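PDB 6GSZ: alpha-L-rhamnosidase from Aspergillus terreus, which probably hydrolyses terminal non-reducing alpha-L-rhamnose residues in alpha-L-rhamnosides, and binds calcium ions. Local coordinates for residues A[342-356]-A[375-389]. Numbering follows the deposited sequence. Where two conformers were deposited one is given.
With CA (calcium ion), chain J.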
loop_
_atom_site.group_PDB
_atom_site.type_symbol
_atom_site.label_atom_id
_atom_site.label_comp_id
_atom_site.label_asym_id
_atom_site.label_seq_id
_atom_site.Cartn_x
_atom_site.Cartn_y
_atom_site.Cartn_z
ATOM N N ILE A 342 -14.119 -8.469 20.556
ATOM C CA ILE A 342 -15.116 -9.270 21.267
ATOM C C ILE A 342 -15.587 -8.470 22.478
ATOM O O ILE A 342 -14.834 -7.638 23.006
ATOM C CB ILE A 342 -14.575 -10.660 21.679
ATOM C CG1 ILE A 342 -13.479 -10.596 22.752
ATOM C CG2 ILE A 342 -14.167 -11.434 20.434
ATOM C CD1 ILE A 342 -12.899 -11.936 23.156
ATOM N N ARG A 343 -16.856 -8.710 22.846
ATOM C CA ARG A 343 -17.443 -8.193 24.044
ATOM C C ARG A 343 -18.179 -9.355 24.702
ATOM O O ARG A 343 -19.174 -9.836 24.156
ATOM C CB ARG A 343 -18.383 -7.034 23.704
ATOM C CG ARG A 343 -17.658 -5.817 23.147
ATOM C CD ARG A 343 -18.494 -4.775 22.437
ATOM N NE ARG A 343 -17.718 -3.581 22.090
ATOM C CZ ARG A 343 -18.250 -2.473 21.574
ATOM N NH1 ARG A 343 -19.509 -2.483 21.168
ATOM N NH2 ARG A 343 -17.538 -1.362 21.485
ATOM N N VAL A 344 -17.651 -9.833 25.831
ATOM C CA VAL A 344 -18.037 -11.142 26.286
ATOM C C VAL A 344 -17.867 -11.227 27.803
ATOM O O VAL A 344 -16.940 -10.666 28.355
ATOM C CB VAL A 344 -17.193 -12.216 25.572
ATOM C CG1 VAL A 344 -15.696 -12.040 25.843
ATOM C CG2 VAL A 344 -17.652 -13.627 25.916
ATOM N N LYS A 345 -18.760 -11.993 28.443
ATOM C CA LYS A 345 -18.655 -12.356 29.853
ATOM C C LYS A 345 -18.626 -13.883 29.956
ATOM O O LYS A 345 -19.359 -14.588 29.279
ATOM C CB LYS A 345 -19.835 -11.805 30.674
ATOM C CG LYS A 345 -19.869 -12.320 32.107
ATOM C CD LYS A 345 -20.726 -11.514 33.040
ATOM C CE LYS A 345 -20.417 -11.869 34.485
ATOM N NZ LYS A 345 -21.491 -11.451 35.406
ATOM N N GLY A 346 -17.793 -14.410 30.837
ATOM C CA GLY A 346 -17.780 -15.835 31.005
ATOM C C GLY A 346 -16.967 -16.246 32.216
ATOM O O GLY A 346 -16.394 -15.397 32.895
ATOM N N PRO A 347 -16.887 -17.562 32.489
ATOM C CA PRO A 347 -16.211 -18.059 33.676
ATOM C C PRO A 347 -14.707 -17.746 33.743
ATOM O O PRO A 347 -13.961 -17.913 32.763
ATOM C CB PRO A 347 -16.419 -19.574 33.568
ATOM C CG PRO A 347 -17.680 -19.715 32.756
ATOM C CD PRO A 347 -17.488 -18.657 31.693
ATOM N N LYS A 348 -14.275 -17.334 34.939
ATOM C CA LYS A 348 -12.880 -17.107 35.210
ATOM C C LYS A 348 -12.056 -18.348 34.833
ATOM O O LYS A 348 -12.336 -19.461 35.288
ATOM C CB LYS A 348 -12.694 -16.788 36.699
ATOM C CG LYS A 348 -11.264 -16.435 37.092
ATOM C CD LYS A 348 -11.154 -15.969 38.546
ATOM C CE LYS A 348 -9.725 -15.610 38.890
ATOM N NZ LYS A 348 -9.608 -15.004 40.238
ATOM N N GLY A 349 -11.025 -18.140 33.997
ATOM C CA GLY A 349 -10.079 -19.181 33.586
ATOM C C GLY A 349 -10.518 -19.998 32.391
ATOM O O GLY A 349 -9.755 -20.846 31.923
ATOM N N GLN A 350 -11.723 -19.741 31.869
ATOM C CA GLN A 350 -12.158 -20.357 30.616
ATOM C C GLN A 350 -11.516 -19.640 29.423
ATOM O O GLN A 350 -11.549 -18.400 29.329
ATOM C CB GLN A 350 -13.678 -20.311 30.499
ATOM C CG GLN A 350 -14.187 -20.976 29.227
ATOM C CD GLN A 350 -15.623 -21.371 29.357
ATOM O OE1 GLN A 350 -16.048 -21.777 30.438
ATOM N NE2 GLN A 350 -16.371 -21.294 28.264
ATOM N N THR A 351 -10.957 -20.430 28.503
ATOM C CA THR A 351 -10.277 -19.909 27.342
ATOM C C THR A 351 -11.132 -20.090 26.080
ATOM O O THR A 351 -11.593 -21.197 25.762
ATOM C CB THR A 351 -8.908 -20.590 27.168
ATOM O OG1 THR A 351 -8.171 -20.458 28.383
ATOM C CG2 THR A 351 -8.098 -20.040 26.003
ATOM N N ILE A 352 -11.277 -18.989 25.333
ATOM C CA ILE A 352 -11.857 -18.986 24.011
ATOM C C ILE A 352 -10.731 -19.006 22.970
ATOM O O ILE A 352 -9.781 -18.233 23.084
ATOM C CB ILE A 352 -12.723 -17.728 23.797
ATOM C CG1 ILE A 352 -13.542 -17.336 25.026
ATOM C CG2 ILE A 352 -13.577 -17.890 22.555
ATOM C CD1 ILE A 352 -14.361 -16.067 24.846
ATOM N N ARG A 353 -10.898 -19.844 21.941
ATOM C CA ARG A 353 -9.945 -19.940 20.848
ATOM C C ARG A 353 -10.624 -19.500 19.547
ATOM O O ARG A 353 -11.799 -19.868 19.293
ATOM C CB ARG A 353 -9.431 -21.374 20.701
ATOM C CG ARG A 353 -8.319 -21.534 19.675
ATOM C CD ARG A 353 -7.847 -22.959 19.488
ATOM N NE ARG A 353 -8.888 -23.771 18.885
ATOM C CZ ARG A 353 -8.823 -25.085 18.734
ATOM N NH1 ARG A 353 -7.736 -25.743 19.110
ATOM N NH2 ARG A 353 -9.836 -25.731 18.174
ATOM N N PHE A 354 -9.861 -18.719 18.758
ATOM C CA PHE A 354 -10.320 -18.180 17.472
ATOM C C PHE A 354 -9.333 -18.578 16.386
ATOM O O PHE A 354 -8.180 -18.155 16.442
ATOM C CB PHE A 354 -10.414 -16.659 17.553
ATOM C CG PHE A 354 -11.283 -16.110 18.652
ATOM C CD1 PHE A 354 -12.633 -15.944 18.478
ATOM C CD2 PHE A 354 -10.755 -15.799 19.900
ATOM C CE1 PHE A 354 -13.430 -15.438 19.489
ATOM C CE2 PHE A 354 -11.549 -15.260 20.893
ATOM C CZ PHE A 354 -12.885 -15.107 20.701
ATOM N N VAL A 355 -9.773 -19.452 15.464
ATOM C CA VAL A 355 -8.919 -19.918 14.384
ATOM C C VAL A 355 -9.407 -19.269 13.083
ATOM O O VAL A 355 -10.553 -19.530 12.660
ATOM C CB VAL A 355 -8.923 -21.461 14.280
ATOM C CG1 VAL A 355 -8.101 -21.961 13.110
ATOM C CG2 VAL A 355 -8.417 -22.116 15.566
ATOM N N HIS A 356 -8.543 -18.434 12.487
ATOM C CA HIS A 356 -8.967 -17.580 11.355
ATOM C C HIS A 356 -8.524 -18.183 10.017
ATOM O O HIS A 356 -7.360 -18.516 9.858
ATOM C CB HIS A 356 -8.335 -16.184 11.524
ATOM C CG HIS A 356 -8.610 -15.492 12.828
ATOM N ND1 HIS A 356 -7.995 -15.878 14.005
ATOM C CD2 HIS A 356 -9.409 -14.442 13.149
ATOM C CE1 HIS A 356 -8.383 -15.062 14.974
ATOM N NE2 HIS A 356 -9.272 -14.197 14.503
ATOM N N ALA A 375 -2.413 -18.378 12.993
ATOM C CA ALA A 375 -3.527 -17.395 12.896
ATOM C C ALA A 375 -4.619 -17.705 13.925
ATOM O O ALA A 375 -5.802 -17.729 13.592
ATOM C CB ALA A 375 -4.095 -17.322 11.476
ATOM N N THR A 376 -4.166 -17.991 15.163
ATOM C CA THR A 376 -5.029 -18.440 16.248
ATOM C C THR A 376 -4.814 -17.559 17.474
ATOM O O THR A 376 -3.678 -17.430 17.939
ATOM C CB THR A 376 -4.767 -19.910 16.556
ATOM O OG1 THR A 376 -5.095 -20.706 15.415
ATOM C CG2 THR A 376 -5.548 -20.422 17.749
ATOM N N ASP A 377 -5.916 -16.981 17.955
ATOM C CA ASP A 377 -5.885 -16.188 19.164
ATOM C C ASP A 377 -6.593 -16.945 20.287
ATOM O O ASP A 377 -7.571 -17.651 20.041
ATOM C CB ASP A 377 -6.518 -14.826 18.943
ATOM C CG ASP A 377 -5.840 -14.016 17.852
ATOM O OD1 ASP A 377 -4.586 -14.191 17.639
ATOM O OD2 ASP A 377 -6.569 -13.223 17.223
ATOM N N HIS A 378 -6.079 -16.783 21.506
ATOM C CA HIS A 378 -6.677 -17.357 22.703
ATOM C C HIS A 378 -6.961 -16.232 23.683
ATOM O O HIS A 378 -6.039 -15.453 23.973
ATOM C CB HIS A 378 -5.751 -18.364 23.377
ATOM C CG HIS A 378 -5.534 -19.636 22.626
ATOM N ND1 HIS A 378 -4.609 -19.754 21.623
ATOM C CD2 HIS A 378 -6.101 -20.853 22.765
ATOM C CE1 HIS A 378 -4.593 -21.003 21.182
ATOM N NE2 HIS A 378 -5.507 -21.706 21.866
ATOM N N PHE A 379 -8.179 -16.207 24.230
ATOM C CA PHE A 379 -8.532 -15.214 25.212
ATOM C C PHE A 379 -9.054 -15.936 26.449
ATOM O O PHE A 379 -10.071 -16.623 26.366
ATOM C CB PHE A 379 -9.595 -14.252 24.673
ATOM C CG PHE A 379 -10.060 -13.208 25.644
ATOM C CD1 PHE A 379 -9.352 -12.030 25.825
ATOM C CD2 PHE A 379 -11.171 -13.445 26.434
ATOM C CE1 PHE A 379 -9.748 -11.090 26.754
ATOM C CE2 PHE A 379 -11.587 -12.499 27.344
ATOM C CZ PHE A 379 -10.869 -11.330 27.519
ATOM N N THR A 380 -8.352 -15.754 27.565
ATOM C CA THR A 380 -8.808 -16.360 28.827
ATOM C C THR A 380 -9.593 -15.304 29.616
ATOM O O THR A 380 -9.080 -14.189 29.930
ATOM C CB THR A 380 -7.683 -16.959 29.646
ATOM O OG1 THR A 380 -7.045 -17.959 28.855
ATOM C CG2 THR A 380 -8.181 -17.535 30.964
ATOM N N LEU A 381 -10.842 -15.670 29.932
ATOM C CA LEU A 381 -11.821 -14.812 30.609
ATOM C C LEU A 381 -11.457 -14.656 32.094
ATOM O O LEU A 381 -10.786 -15.523 32.694
ATOM C CB LEU A 381 -13.202 -15.467 30.504
ATOM C CG LEU A 381 -13.775 -15.516 29.092
ATOM C CD1 LEU A 381 -14.587 -16.784 28.869
ATOM C CD2 LEU A 381 -14.602 -14.280 28.822
ATOM N N SER A 382 -11.928 -13.566 32.695
ATOM C CA SER A 382 -11.662 -13.263 34.107
ATOM C C SER A 382 -12.898 -13.479 34.994
ATOM O O SER A 382 -12.734 -13.488 36.217
ATOM C CB SER A 382 -11.197 -11.850 34.279
ATOM O OG SER A 382 -12.272 -10.961 34.036
ATOM N N GLY A 383 -14.081 -13.613 34.381
ATOM C CA GLY A 383 -15.447 -13.639 35.035
ATOM C C GLY A 383 -15.784 -12.393 35.814
ATOM O O GLY A 383 -16.733 -12.431 36.638
ATOM N N GLU A 384 -14.995 -11.324 35.593
ATOM C CA GLU A 384 -15.198 -9.997 36.190
ATOM C C GLU A 384 -15.993 -9.150 35.198
ATOM O O GLU A 384 -15.488 -8.147 34.653
ATOM C CB GLU A 384 -13.879 -9.276 36.475
ATOM C CG GLU A 384 -12.932 -10.031 37.390
ATOM C CD GLU A 384 -11.543 -9.439 37.558
ATOM O OE1 GLU A 384 -11.202 -8.343 37.043
ATOM O OE2 GLU A 384 -10.758 -10.136 38.165
ATOM N N GLY A 385 -17.208 -9.621 34.904
ATOM C CA GLY A 385 -18.148 -8.881 34.113
ATOM C C GLY A 385 -17.841 -8.975 32.629
ATOM O O GLY A 385 -17.088 -9.852 32.188
ATOM N N VAL A 386 -18.435 -8.050 31.873
ATOM C CA VAL A 386 -18.308 -8.041 30.442
ATOM C C VAL A 386 -16.923 -7.494 30.082
ATOM O O VAL A 386 -16.529 -6.434 30.531
ATOM C CB VAL A 386 -19.404 -7.193 29.798
ATOM C CG1 VAL A 386 -19.203 -7.082 28.288
ATOM C CG2 VAL A 386 -20.770 -7.765 30.122
ATOM N N GLN A 387 -16.198 -8.229 29.255
ATOM C CA GLN A 387 -14.833 -7.832 28.880
ATOM C C GLN A 387 -14.822 -7.472 27.388
ATOM O O GLN A 387 -15.541 -8.061 26.632
ATOM C CB GLN A 387 -13.876 -8.986 29.159
ATOM C CG GLN A 387 -13.889 -9.429 30.623
ATOM C CD GLN A 387 -12.945 -10.582 30.862
ATOM O OE1 GLN A 387 -13.382 -11.735 31.005
ATOM N NE2 GLN A 387 -11.647 -10.285 30.867
ATOM N N GLU A 388 -14.001 -6.484 27.008
ATOM C CA GLU A 388 -13.784 -6.160 25.623
ATOM C C GLU A 388 -12.310 -6.393 25.289
ATOM O O GLU A 388 -11.422 -6.021 26.070
ATOM C CB GLU A 388 -14.178 -4.724 25.340
ATOM C CG GLU A 388 -15.652 -4.489 25.516
ATOM C CD GLU A 388 -16.117 -3.123 25.073
ATOM O OE1 GLU A 388 -15.285 -2.201 25.034
ATOM O OE2 GLU A 388 -17.302 -2.997 24.754
ATOM N N TRP A 389 -12.066 -7.003 24.126
ATOM C CA TRP A 389 -10.693 -7.337 23.731
ATOM C C TRP A 389 -10.554 -7.250 22.224
ATOM O O TRP A 389 -11.424 -7.672 21.466
ATOM C CB TRP A 389 -10.311 -8.717 24.264
ATOM C CG TRP A 389 -9.005 -9.278 23.778
ATOM C CD1 TRP A 389 -7.771 -9.066 24.319
ATOM C CD2 TRP A 389 -8.797 -10.130 22.644
ATOM N NE1 TRP A 389 -6.814 -9.757 23.624
ATOM C CE2 TRP A 389 -7.415 -10.402 22.575
ATOM C CE3 TRP A 389 -9.636 -10.641 21.643
ATOM C CZ2 TRP A 389 -6.880 -11.221 21.587
ATOM C CZ3 TRP A 389 -9.101 -11.447 20.662
ATOM C CH2 TRP A 389 -7.739 -11.730 20.640
HETATM CA CA CA J . -8.891 -8.908 37.549
HETATM O O HOH W 1 -15.832 -12.316 32.070
HETATM O O HOH W 2 -8.770 -11.849 16.075
HETATM O O HOH W 3 -6.454 -9.005 37.150
HETATM O O HOH W 4 -8.562 -6.558 37.299
HETATM O O HOH W 5 -8.313 -11.256 37.663
HETATM O O HOH W 6 -9.068 -9.197 35.236
#
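The carbonyl oxygen of A375 is gripped twice by H356. The backbone N–H comes in nearly along the C=O axis at 3.0 Å from N to O, while ring atom ND1, 2.9 Å from the same oxygen, donates from above the carbonyl plane with the oxygen lying in its own ring plane. CG of H356 sits anti to its carbonyl carbon (chi1 -55°), which swings ND1 back onto A375; the far nitrogen, NE2, meets D377 OD2 through a water, and D377 OD2 also bonds H396.

From here 351-356 and 376-380 run antiparallel, and 342-344 pairs likewise with 387-389 in a second sheet. The two sheets face each other across a hydrophobic layer, as in a concanavalin-like sandwich. I342 CD1 lies over one face of the F379 ring, 4.2 Å from its centroid, and also touches W389 CE3 at 3.8 Å. L381 forks between the sheets, CD2 against V344 CG1 and CD1 against I352 CG1 at 4.0 Å.

Polar and charged side chains predominate on the faces away from this layer. T351 OG1 and T380 OG1 share a 2.8 Å hydrogen bond, R353 CG makes a CH-pi contact over the H378 ring, with its guanidinium salt-bridged to D404, and, in the conformers given, R343 NE forms a salt bridge with E388 OE2 (2.8 Å), the oxygen over one guanidinium face. Beyond the strands, one conformer of E384 chelates calcium through OE1 and OE2, alongside four waters. Because H356 ND1 donates to A375 O, its proton is probably kept there; the D377 carboxylate, shared with H396, could favour a second on NE2.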